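Local coordinates for soluble epoxide hydrolase (PDB 4INZ), which belongs to the alpha/beta hydrolase family and has a largely parallel beta sheet flanked by helices on both sides, with a helical lid, at residues L30-K35 with H66-D71; G46-S51 with S180-L185; F50-R55 with Q202-S207; R55-E60 with A285-K290. The protein carries 1 engineered substitution. All blocks are in the same frame, centred on the assembly; numbering follows the deposited sequence.

Interaction 1: residues L30-K35 with H66-D71; sequences LHYISK and HTVALD
The His66 ring takes both of its contacts with strand 30-35 at its edge, where Ser34 OG and Lys35 O lie near the ring plane. One face carries Val68 CG2. His66 NE2 and Ser34 OG are hydrogen-bonded at 2.9 Å, and His66 ND1 bonds to Tyr105, so the ring is held from two directions. The His31 ring also uses its edge. With CG anti to the backbone N (chi1 177°), it runs alongside Asp71, and its ND1 donates to Asp71 OD2 at 2.7 Å. Ring and carboxylate planes are 21° apart, yet the donor reaches OD2 from above the carboxylate plane, 37° out of it. Asp71 has further partners in Asn76 and Ser51. The Tyr32 ring has Ser34 CB at its edge and meets Val68 obliquely, CD2 to CG1 3.8 Å. Leu70 continues this face and packs its CD1 on Leu30 CB at 3.8 Å. Ile33, Lys35, Thr67 and Ala69 line the other face, against Ile58. Here Lys35 O accepts twice: from Thr67 N at 2.8 Å and from Thr67 OG1 at 3.1 Å, the hydroxyl coming from above the carbonyl plane. Paired backbone bonds such as Ile33 N to Ala69 O complete the ladder. This is an antiparallel pair at the N-terminal side of the alpha/beta hydrolase sheet, where strand 28-36 runs against both its neighbours before the parallel strands begin.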
# COMPACT_ATOMS: atom_id res chain seq x y z
N LEU A 30 -16.13 4.88 2.13
CA LEU A 30 -14.79 4.62 2.64
C LEU A 30 -14.50 5.47 3.87
O LEU A 30 -14.79 6.66 3.89
CB LEU A 30 -13.74 4.91 1.57
CG LEU A 30 -13.83 4.11 0.28
CD1 LEU A 30 -12.64 4.45 -0.60
CD2 LEU A 30 -13.87 2.62 0.56
N HIS A 31 -13.92 4.83 4.88
CA HIS A 31 -13.52 5.51 6.11
C HIS A 31 -12.09 6.05 5.98
O HIS A 31 -11.25 5.45 5.32
CB HIS A 31 -13.60 4.53 7.28
CG HIS A 31 -13.13 5.10 8.58
ND1 HIS A 31 -11.86 4.88 9.07
CD2 HIS A 31 -13.77 5.86 9.51
CE1 HIS A 31 -11.73 5.49 10.24
NE2 HIS A 31 -12.88 6.08 10.53
N TYR A 32 -11.81 7.20 6.60
CA TYR A 32 -10.45 7.74 6.55
C TYR A 32 -10.11 8.56 7.79
O TYR A 32 -11.01 9.04 8.49
CB TYR A 32 -10.23 8.60 5.30
CG TYR A 32 -11.09 9.86 5.22
CD1 TYR A 32 -12.32 9.84 4.57
CD2 TYR A 32 -10.66 11.06 5.77
CE1 TYR A 32 -13.10 10.97 4.49
CE2 TYR A 32 -11.45 12.21 5.69
CZ TYR A 32 -12.67 12.15 5.04
OH TYR A 32 -13.47 13.28 4.95
N ILE A 33 -8.82 8.68 8.07
CA ILE A 33 -8.31 9.56 9.11
C ILE A 33 -7.87 10.85 8.46
O ILE A 33 -7.22 10.82 7.41
CB ILE A 33 -7.04 8.99 9.77
CG1 ILE A 33 -7.29 7.63 10.39
CG2 ILE A 33 -6.50 9.96 10.82
CD1 ILE A 33 -6.03 7.04 10.99
N SER A 34 -8.18 11.98 9.09
CA SER A 34 -7.85 13.29 8.54
C SER A 34 -7.24 14.18 9.62
O SER A 34 -7.72 14.21 10.76
CB SER A 34 -9.11 13.94 7.97
OG SER A 34 -8.88 15.29 7.61
N LYS A 35 -6.19 14.90 9.25
CA LYS A 35 -5.57 15.88 10.14
C LYS A 35 -4.87 16.96 9.31
O LYS A 35 -4.49 16.72 8.17
CB LYS A 35 -4.57 15.18 11.08
CG LYS A 35 -4.13 16.01 12.28
CD LYS A 35 -3.19 15.20 13.18
CE LYS A 35 -2.83 15.96 14.45
NZ LYS A 35 -2.04 17.21 14.20
N HIS A 66 -2.53 18.72 4.50
CA HIS A 66 -3.75 18.03 4.88
C HIS A 66 -3.48 16.54 4.71
O HIS A 66 -3.53 16.02 3.59
CB HIS A 66 -4.93 18.46 3.99
CG HIS A 66 -6.23 17.82 4.37
ND1 HIS A 66 -7.35 17.88 3.56
CD2 HIS A 66 -6.60 17.12 5.47
CE1 HIS A 66 -8.35 17.24 4.15
NE2 HIS A 66 -7.92 16.77 5.31
N THR A 67 -3.17 15.87 5.82
CA THR A 67 -2.83 14.45 5.77
C THR A 67 -4.08 13.60 5.88
O THR A 67 -4.81 13.68 6.87
CB THR A 67 -1.86 14.07 6.90
OG1 THR A 67 -2.43 14.44 8.16
CG2 THR A 67 -0.53 14.79 6.73
N VAL A 68 -4.33 12.78 4.86
CA VAL A 68 -5.47 11.88 4.85
C VAL A 68 -5.00 10.44 4.63
O VAL A 68 -4.31 10.15 3.65
CB VAL A 68 -6.47 12.27 3.73
CG1 VAL A 68 -7.54 11.21 3.56
CG2 VAL A 68 -7.11 13.62 4.04
N ALA A 69 -5.34 9.56 5.56
CA ALA A 69 -5.02 8.14 5.41
C ALA A 69 -6.31 7.35 5.21
O ALA A 69 -7.17 7.30 6.08
CB ALA A 69 -4.24 7.62 6.63
N LEU A 70 -6.43 6.74 4.03
CA LEU A 70 -7.64 6.02 3.64
C LEU A 70 -7.64 4.58 4.14
O LEU A 70 -6.60 3.92 4.14
CB LEU A 70 -7.75 6.02 2.11
CG LEU A 70 -9.00 5.46 1.44
CD1 LEU A 70 -10.22 6.29 1.82
CD2 LEU A 70 -8.80 5.48 -0.07
N ASP A 71 -8.80 4.10 4.58
CA ASP A 71 -9.00 2.66 4.74
C ASP A 71 -9.53 2.13 3.41
O ASP A 71 -10.64 2.50 3.00
CB ASP A 71 -10.01 2.35 5.85
CG ASP A 71 -9.46 2.63 7.25
OD1 ASP A 71 -8.23 2.55 7.46
OD2 ASP A 71 -10.29 2.88 8.15

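Interaction 2: residues G46-S51 with S180-L185; sequences GFPDFS and SGLRKL
Phe47 and Pro48 belong to the HGXP motif of epoxide hydrolases, and they meet Leu182 and Leu185 of helix 169-193. The contact is wholly apolar. Leu182 CD2 does most of the touching. It lies 3.6 Å from Pro48 CB and 3.9 Å from Pro48 CG, the two side chains sliding past each other in opposite directions. The same methyl is 4.1 Å from Phe47 CZ. Leu185 adds its CD2, which sits 3.9 Å from Phe47 CE2 and 4.2 Å from Pro48 CG. Phe47 has CG anti to the backbone N (chi1 174°), which carries its ring out to the leucines. Both cross it at about a right angle. In the alpha/beta hydrolase fold this turn follows strand 40-44, while helix 169-193 is part of the helical lid inserted between strands 131-137 and 248-253. The peptide bond before Pro48 is cis. The bend brings Pro48 CB over the centre of one face of the Phe47 ring, 3.7 Å above its plane, so the two residues offer the helix one compact surface. Tyr220 meets Phe47 edge-to-face, and Met216 touches both Phe47 and Pro48. Phe47 N is hydrogen-bonded to Asp114 OD2, and Pro48 O to Trp208 NE1.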
# COMPACT_ATOMS: atom_id res chain seq x y z
N GLY A 46 -1.54 -1.15 2.80
CA GLY A 46 -1.72 -2.43 2.14
C GLY A 46 -2.15 -3.51 3.12
O GLY A 46 -2.74 -3.21 4.15
N PHE A 47 -1.82 -4.75 2.81
CA PHE A 47 -2.30 -5.90 3.58
C PHE A 47 -1.32 -6.33 4.66
O PHE A 47 -0.12 -6.44 4.39
CB PHE A 47 -2.52 -7.08 2.63
CG PHE A 47 -2.89 -8.36 3.33
CD1 PHE A 47 -4.22 -8.66 3.57
CD2 PHE A 47 -1.91 -9.25 3.76
CE1 PHE A 47 -4.57 -9.83 4.22
CE2 PHE A 47 -2.26 -10.42 4.42
CZ PHE A 47 -3.59 -10.71 4.65
N PRO A 48 -1.81 -6.61 5.88
CA PRO A 48 -3.18 -6.52 6.39
C PRO A 48 -3.32 -5.34 7.32
O PRO A 48 -3.92 -5.47 8.40
CB PRO A 48 -3.29 -7.80 7.21
CG PRO A 48 -1.93 -7.89 7.86
CD PRO A 48 -0.94 -7.31 6.85
N ASP A 49 -2.78 -4.20 6.93
CA ASP A 49 -2.81 -3.02 7.78
C ASP A 49 -4.05 -2.18 7.50
O ASP A 49 -5.07 -2.70 7.06
CB ASP A 49 -1.54 -2.19 7.55
CG ASP A 49 -0.29 -3.05 7.63
OD1 ASP A 49 0.00 -3.56 8.73
OD2 ASP A 49 0.39 -3.23 6.60
N PHE A 50 -3.95 -0.89 7.78
CA PHE A 50 -5.05 0.05 7.56
C PHE A 50 -4.51 1.44 7.82
O PHE A 50 -3.31 1.62 7.97
CB PHE A 50 -6.28 -0.28 8.43
CG PHE A 50 -6.05 -0.15 9.92
CD1 PHE A 50 -5.12 -0.93 10.58
CD2 PHE A 50 -6.83 0.73 10.66
CE1 PHE A 50 -4.94 -0.82 11.96
CE2 PHE A 50 -6.67 0.85 12.05
CZ PHE A 50 -5.72 0.07 12.70
N SER A 51 -5.39 2.44 7.88
CA SER A 51 -4.95 3.82 7.99
C SER A 51 -3.96 4.07 9.14
O SER A 51 -3.06 4.91 9.03
CB SER A 51 -6.16 4.76 8.11
OG SER A 51 -7.01 4.32 9.16
N SER A 180 -5.45 -15.21 14.75
CA SER A 180 -4.11 -15.70 15.05
C SER A 180 -3.16 -15.56 13.86
O SER A 180 -2.00 -15.20 14.04
CB SER A 180 -4.17 -17.16 15.51
OG SER A 180 -4.86 -17.95 14.56
N GLY A 181 -3.65 -15.84 12.66
CA GLY A 181 -2.80 -15.75 11.48
C GLY A 181 -2.30 -14.34 11.25
O GLY A 181 -1.13 -14.13 10.89
N LEU A 182 -3.17 -13.36 11.46
CA LEU A 182 -2.81 -11.96 11.28
C LEU A 182 -1.92 -11.47 12.43
O LEU A 182 -1.01 -10.67 12.22
CB LEU A 182 -4.07 -11.09 11.17
CG LEU A 182 -4.95 -11.37 9.95
CD1 LEU A 182 -6.30 -10.66 10.07
CD2 LEU A 182 -4.24 -10.99 8.65
N ARG A 183 -2.20 -11.95 13.63
CA ARG A 183 -1.38 -11.60 14.79
C ARG A 183 0.07 -12.04 14.59
O ARG A 183 1.01 -11.31 14.90
CB ARG A 183 -1.93 -12.24 16.07
CG ARG A 183 -3.14 -11.53 16.64
CD ARG A 183 -3.45 -12.00 18.05
NE ARG A 183 -4.15 -13.28 18.09
CZ ARG A 183 -3.61 -14.41 18.53
NH1 ARG A 183 -4.33 -15.53 18.53
NH2 ARG A 183 -2.36 -14.43 18.99
N LYS A 184 0.24 -13.25 14.08
CA LYS A 184 1.58 -13.79 13.90
C LYS A 184 2.30 -13.02 12.80
O LYS A 184 3.50 -12.82 12.85
CB LYS A 184 1.52 -15.28 13.60
CG LYS A 184 0.92 -16.09 14.75
CD LYS A 184 0.97 -17.59 14.50
CE LYS A 184 0.47 -18.37 15.72
NZ LYS A 184 -0.93 -18.02 16.10
N LEU A 185 1.53 -12.57 11.81
CA LEU A 185 2.10 -11.87 10.67
C LEU A 185 2.59 -10.47 11.04
O LEU A 185 3.70 -10.09 10.69
CB LEU A 185 1.07 -11.81 9.53
CG LEU A 185 1.51 -11.25 8.19
CD1 LEU A 185 2.75 -11.97 7.68
CD2 LEU A 185 0.37 -11.37 7.18

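Interaction 3: residues F50-R55 with Q202-S207; sequences FSHIWR and QAYMNS
His52, which packs against Ala203, has a carbonyl oxygen gripped twice by Arg55. Arg55 N reaches His52 O at 3.0 Å and Arg55 NH1 at 3.1 Å, from opposite faces of the carbonyl plane. This ties the end of the 3-10 turn 51-54 to the start of helix 55-61 of the alpha/beta hydrolase domain. Helix 198-210, part of the lid, lies against it. Phe50 is wedged between the two. Its CG sits between the backbone N and the carbonyl carbon (chi1 65°). This torsion swings the ring toward the lid helix, where it is sandwiched. On one face is His52 CB, two residues along the chain. On the opposite face Ser207 CB makes a CH-pi contact, 3.4 Å from the centroid and almost on the ring normal. The hydroxyl of that serine is tied back to the helix, Ser207 OG donating to Tyr204 O at 2.7 Å. Phe50 also presents an edge to the face of Tyr204 in a T-shaped stack, with centroids 5.2 Å apart and planes at 89°. The His52 ring is sandwiched too, by Arg55 CD on one side and by Ala203 CB, in a second CH-pi contact, on the other. His52 NE2 is held by Asp200. Tyr204 OH bonds to Asp49 OD1, and past that hydroxyl lies Ile53, whose CB is 3.9 Å from Tyr204 OH.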
# COMPACT_ATOMS: atom_id res chain seq x y z
N PHE A 50 -3.95 -0.89 7.78
CA PHE A 50 -5.05 0.05 7.56
C PHE A 50 -4.51 1.44 7.82
O PHE A 50 -3.31 1.62 7.97
CB PHE A 50 -6.28 -0.28 8.43
CG PHE A 50 -6.05 -0.15 9.92
CD1 PHE A 50 -5.12 -0.93 10.58
CD2 PHE A 50 -6.83 0.73 10.66
CE1 PHE A 50 -4.94 -0.82 11.96
CE2 PHE A 50 -6.67 0.85 12.05
CZ PHE A 50 -5.72 0.07 12.70
N SER A 51 -5.39 2.44 7.88
CA SER A 51 -4.95 3.82 7.99
C SER A 51 -3.96 4.07 9.14
O SER A 51 -3.06 4.91 9.03
CB SER A 51 -6.16 4.76 8.11
OG SER A 51 -7.01 4.32 9.16
N HIS A 52 -4.12 3.33 10.23
CA HIS A 52 -3.31 3.54 11.43
C HIS A 52 -1.81 3.34 11.18
O HIS A 52 -0.98 3.87 11.92
CB HIS A 52 -3.79 2.61 12.54
CG HIS A 52 -3.17 2.86 13.88
ND1 HIS A 52 -3.44 3.99 14.63
CD2 HIS A 52 -2.33 2.10 14.63
CE1 HIS A 52 -2.77 3.92 15.77
NE2 HIS A 52 -2.09 2.79 15.80
N ILE A 53 -1.45 2.59 10.14
CA ILE A 53 -0.02 2.33 9.92
C ILE A 53 0.74 3.64 9.65
O ILE A 53 1.95 3.72 9.85
CB ILE A 53 0.24 1.30 8.79
CG1 ILE A 53 1.70 0.83 8.84
CG2 ILE A 53 -0.10 1.89 7.41
CD1 ILE A 53 1.95 -0.40 8.01
N TRP A 54 0.00 4.67 9.23
CA TRP A 54 0.60 5.94 8.85
C TRP A 54 0.65 6.96 9.98
O TRP A 54 1.02 8.12 9.76
CB TRP A 54 -0.17 6.54 7.67
CG TRP A 54 -0.17 5.69 6.46
CD1 TRP A 54 -1.23 5.01 5.92
CD2 TRP A 54 0.95 5.42 5.61
NE1 TRP A 54 -0.84 4.34 4.78
CE2 TRP A 54 0.49 4.57 4.57
CE3 TRP A 54 2.29 5.81 5.63
CZ2 TRP A 54 1.34 4.11 3.56
CZ3 TRP A 54 3.13 5.36 4.61
CH2 TRP A 54 2.65 4.51 3.59
N ARG A 55 0.29 6.53 11.18
CA ARG A 55 0.15 7.45 12.31
C ARG A 55 1.32 8.43 12.51
O ARG A 55 1.11 9.60 12.84
CB ARG A 55 -0.10 6.65 13.60
CG ARG A 55 1.03 5.69 13.96
CD ARG A 55 0.52 4.59 14.90
NE ARG A 55 1.58 3.66 15.29
CZ ARG A 55 1.99 2.65 14.53
NH1 ARG A 55 1.43 2.44 13.34
NH2 ARG A 55 2.96 1.85 14.96
N GLN A 202 -4.22 -2.94 20.03
CA GLN A 202 -5.67 -2.84 20.16
C GLN A 202 -6.31 -2.25 18.91
O GLN A 202 -7.38 -2.70 18.47
CB GLN A 202 -6.04 -2.01 21.39
CG GLN A 202 -7.55 -1.90 21.63
CD GLN A 202 -8.16 -3.25 21.96
OE1 GLN A 202 -8.07 -3.71 23.10
NE2 GLN A 202 -8.77 -3.89 20.96
N ALA A 203 -5.66 -1.24 18.34
CA ALA A 203 -6.18 -0.62 17.13
C ALA A 203 -6.19 -1.62 15.97
O ALA A 203 -7.14 -1.67 15.20
CB ALA A 203 -5.37 0.61 16.76
N TYR A 204 -5.12 -2.39 15.85
CA TYR A 204 -5.07 -3.42 14.81
C TYR A 204 -6.15 -4.47 15.03
O TYR A 204 -6.83 -4.86 14.08
CB TYR A 204 -3.70 -4.09 14.78
CG TYR A 204 -2.75 -3.49 13.77
CD1 TYR A 204 -2.67 -4.01 12.49
CD2 TYR A 204 -1.93 -2.42 14.09
CE1 TYR A 204 -1.80 -3.50 11.55
CE2 TYR A 204 -1.05 -1.89 13.16
CZ TYR A 204 -0.99 -2.43 11.89
OH TYR A 204 -0.12 -1.91 10.95
N MET A 205 -6.30 -4.93 16.27
CA MET A 205 -7.31 -5.94 16.55
C MET A 205 -8.70 -5.42 16.20
O MET A 205 -9.50 -6.13 15.59
CB MET A 205 -7.27 -6.38 18.02
CG MET A 205 -5.98 -7.08 18.44
SD MET A 205 -5.56 -8.51 17.42
CE MET A 205 -7.00 -9.55 17.67
N ASN A 206 -8.99 -4.18 16.60
CA ASN A 206 -10.25 -3.55 16.21
C ASN A 206 -10.43 -3.53 14.69
O ASN A 206 -11.53 -3.76 14.18
CB ASN A 206 -10.33 -2.12 16.74
CG ASN A 206 -10.58 -2.05 18.22
OD1 ASN A 206 -10.99 -3.03 18.85
ND2 ASN A 206 -10.35 -0.87 18.80
N SER A 207 -9.35 -3.22 13.97
CA SER A 207 -9.44 -3.10 12.52
C SER A 207 -9.84 -4.43 11.89
O SER A 207 -10.59 -4.46 10.92
CB SER A 207 -8.13 -2.58 11.90
OG SER A 207 -7.18 -3.62 11.73

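Interaction 4: residues R55-E60 with A285-K290; sequences RHQIDE and APQHEK
Arg55 grips His288 end-on: NH1 and NH2 both donate to the single atom His288 ND1, at 3.0 Å and 3.2 Å. NH1, shared with His52 O, lies near the imidazole plane, while NH2 is tilted from it. The acceptor lies close to the guanidinium plane, and the guanidinium and imidazole planes stand 80° apart. The arginine chain is extended from CG to NE, which carries its end across to the short helix 286-289. Gln57 gives a further direct bond, from its NE2 to Gln287 O at 3.0 Å. NE2 is also bonded to Asn295, so the amide has two partners that fix which way round it sits. Its OE1 rests 3.5 Å from Gln287 CB, with the two side-chain amides turned 70° apart. A water then links His56 NE2, at 2.8 Å, to His288 O, to which it donates. His56 turns its ring edge to His288, CD2 to CB 3.9 Å. Within the alpha/beta hydrolase domain the contact ties helix 55-61, which follows strand 40-44, to the C-terminal end of the fold, after the outermost strand 274-279. Helix 291-303 flanks both, touching His56, Gln57 and Pro286, and Ile58 faces strand 66-70.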
# COMPACT_ATOMS: atom_id res chain seq x y z
N ARG A 55 0.29 6.53 11.18
CA ARG A 55 0.15 7.45 12.31
C ARG A 55 1.32 8.43 12.51
O ARG A 55 1.11 9.60 12.84
CB ARG A 55 -0.10 6.65 13.60
CG ARG A 55 1.03 5.69 13.96
CD ARG A 55 0.52 4.59 14.90
NE ARG A 55 1.58 3.66 15.29
CZ ARG A 55 1.99 2.65 14.53
NH1 ARG A 55 1.43 2.44 13.34
NH2 ARG A 55 2.96 1.85 14.96
N HIS A 56 2.55 7.95 12.33
CA HIS A 56 3.71 8.80 12.58
C HIS A 56 3.89 9.87 11.50
O HIS A 56 4.42 10.95 11.77
CB HIS A 56 4.98 7.97 12.71
CG HIS A 56 4.94 7.00 13.85
ND1 HIS A 56 4.92 7.40 15.17
CD2 HIS A 56 4.94 5.64 13.86
CE1 HIS A 56 4.89 6.33 15.95
NE2 HIS A 56 4.91 5.25 15.18
N GLN A 57 3.48 9.55 10.28
CA GLN A 57 3.53 10.53 9.20
C GLN A 57 2.37 11.51 9.29
O GLN A 57 2.51 12.68 8.98
CB GLN A 57 3.55 9.85 7.82
CG GLN A 57 4.87 9.14 7.51
CD GLN A 57 5.07 7.90 8.35
OE1 GLN A 57 4.17 7.06 8.47
NE2 GLN A 57 6.25 7.78 8.96
N ILE A 58 1.21 11.01 9.71
CA ILE A 58 0.07 11.90 9.97
C ILE A 58 0.47 12.96 11.01
O ILE A 58 0.24 14.15 10.82
CB ILE A 58 -1.16 11.11 10.45
CG1 ILE A 58 -1.70 10.27 9.29
CG2 ILE A 58 -2.25 12.07 10.96
CD1 ILE A 58 -2.73 9.26 9.72
N ASP A 59 1.10 12.52 12.10
CA ASP A 59 1.50 13.47 13.14
C ASP A 59 2.56 14.46 12.66
O ASP A 59 2.53 15.64 13.02
CB ASP A 59 1.99 12.73 14.39
CG ASP A 59 0.87 12.01 15.12
OD1 ASP A 59 -0.32 12.35 14.89
OD2 ASP A 59 1.17 11.12 15.94
N GLU A 60 3.49 13.98 11.84
CA GLU A 60 4.62 14.80 11.44
C GLU A 60 4.25 15.81 10.36
O GLU A 60 4.70 16.95 10.39
CB GLU A 60 5.79 13.93 10.97
CG GLU A 60 6.93 14.73 10.35
CD GLU A 60 7.72 15.55 11.37
OE1 GLU A 60 7.56 15.35 12.59
OE2 GLU A 60 8.52 16.41 10.94
N ALA A 285 7.76 -2.62 6.50
CA ALA A 285 6.99 -1.40 6.74
C ALA A 285 7.81 -0.31 7.44
O ALA A 285 7.58 0.01 8.62
CB ALA A 285 5.74 -1.72 7.54
N PRO A 286 8.75 0.29 6.71
CA PRO A 286 9.64 1.31 7.28
C PRO A 286 8.87 2.44 7.94
O PRO A 286 9.35 3.01 8.91
CB PRO A 286 10.38 1.85 6.06
CG PRO A 286 10.36 0.72 5.07
CD PRO A 286 9.01 0.05 5.28
N GLN A 287 7.70 2.78 7.42
CA GLN A 287 7.02 3.97 7.88
C GLN A 287 6.72 3.95 9.39
O GLN A 287 6.75 5.01 10.03
CB GLN A 287 5.76 4.29 7.05
CG GLN A 287 4.60 3.31 7.19
CD GLN A 287 4.67 2.15 6.22
OE1 GLN A 287 5.74 1.61 5.96
NE2 GLN A 287 3.51 1.77 5.66
N HIS A 288 6.43 2.78 9.95
CA HIS A 288 6.27 2.71 11.41
C HIS A 288 7.35 1.93 12.16
O HIS A 288 7.40 1.97 13.38
CB HIS A 288 4.84 2.33 11.87
CG HIS A 288 4.44 0.91 11.60
ND1 HIS A 288 3.29 0.35 12.14
CD2 HIS A 288 5.00 -0.06 10.84
CE1 HIS A 288 3.17 -0.89 11.73
NE2 HIS A 288 4.20 -1.17 10.94
N GLU A 289 8.24 1.26 11.42
CA GLU A 289 9.42 0.64 12.04
C GLU A 289 10.49 1.67 12.39
O GLU A 289 11.10 1.59 13.47
CB GLU A 289 10.03 -0.40 11.11
CG GLU A 289 9.17 -1.62 10.88
CD GLU A 289 9.82 -2.63 9.96
OE1 GLU A 289 11.04 -2.89 10.13
OE2 GLU A 289 9.11 -3.17 9.07
N LYS A 290 10.72 2.62 11.48
CA LYS A 290 11.76 3.64 11.64
C LYS A 290 11.19 5.00 11.24
O LYS A 290 11.63 5.61 10.26
CB LYS A 290 12.96 3.31 10.75
CG LYS A 290 13.64 1.99 11.08
CD LYS A 290 14.28 2.01 12.46
CE LYS A 290 15.10 0.74 12.71
NZ LYS A 290 15.95 0.79 13.94
O HOH W 1 6.13 2.77 15.60

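Residues 46-60 supply one side of interactions 2, 3 and 4, and interaction 1 touches them through Ser51 and Ile58. Interactions 2 and 3 share Phe50 and Ser51, and their centres are about 9 Å apart. They are tied by Asp49 OD1 to Tyr204 OH at 2.8 Å, so two lid helices close on one loop. That loop carries the HGXP motif, which in related epoxide hydrolases lies beside the active site. Interactions 3 and 4 share Arg55, and Tyr204 OH lies 3.5 Å from His288 CE1. Interaction 1 meets the same loop from the sheet side: Asp71 OD1 bonds Ser51 OG at 2.7 Å. Interactions 2 and 4 only adjoin in sequence, with centres about 16 Å apart.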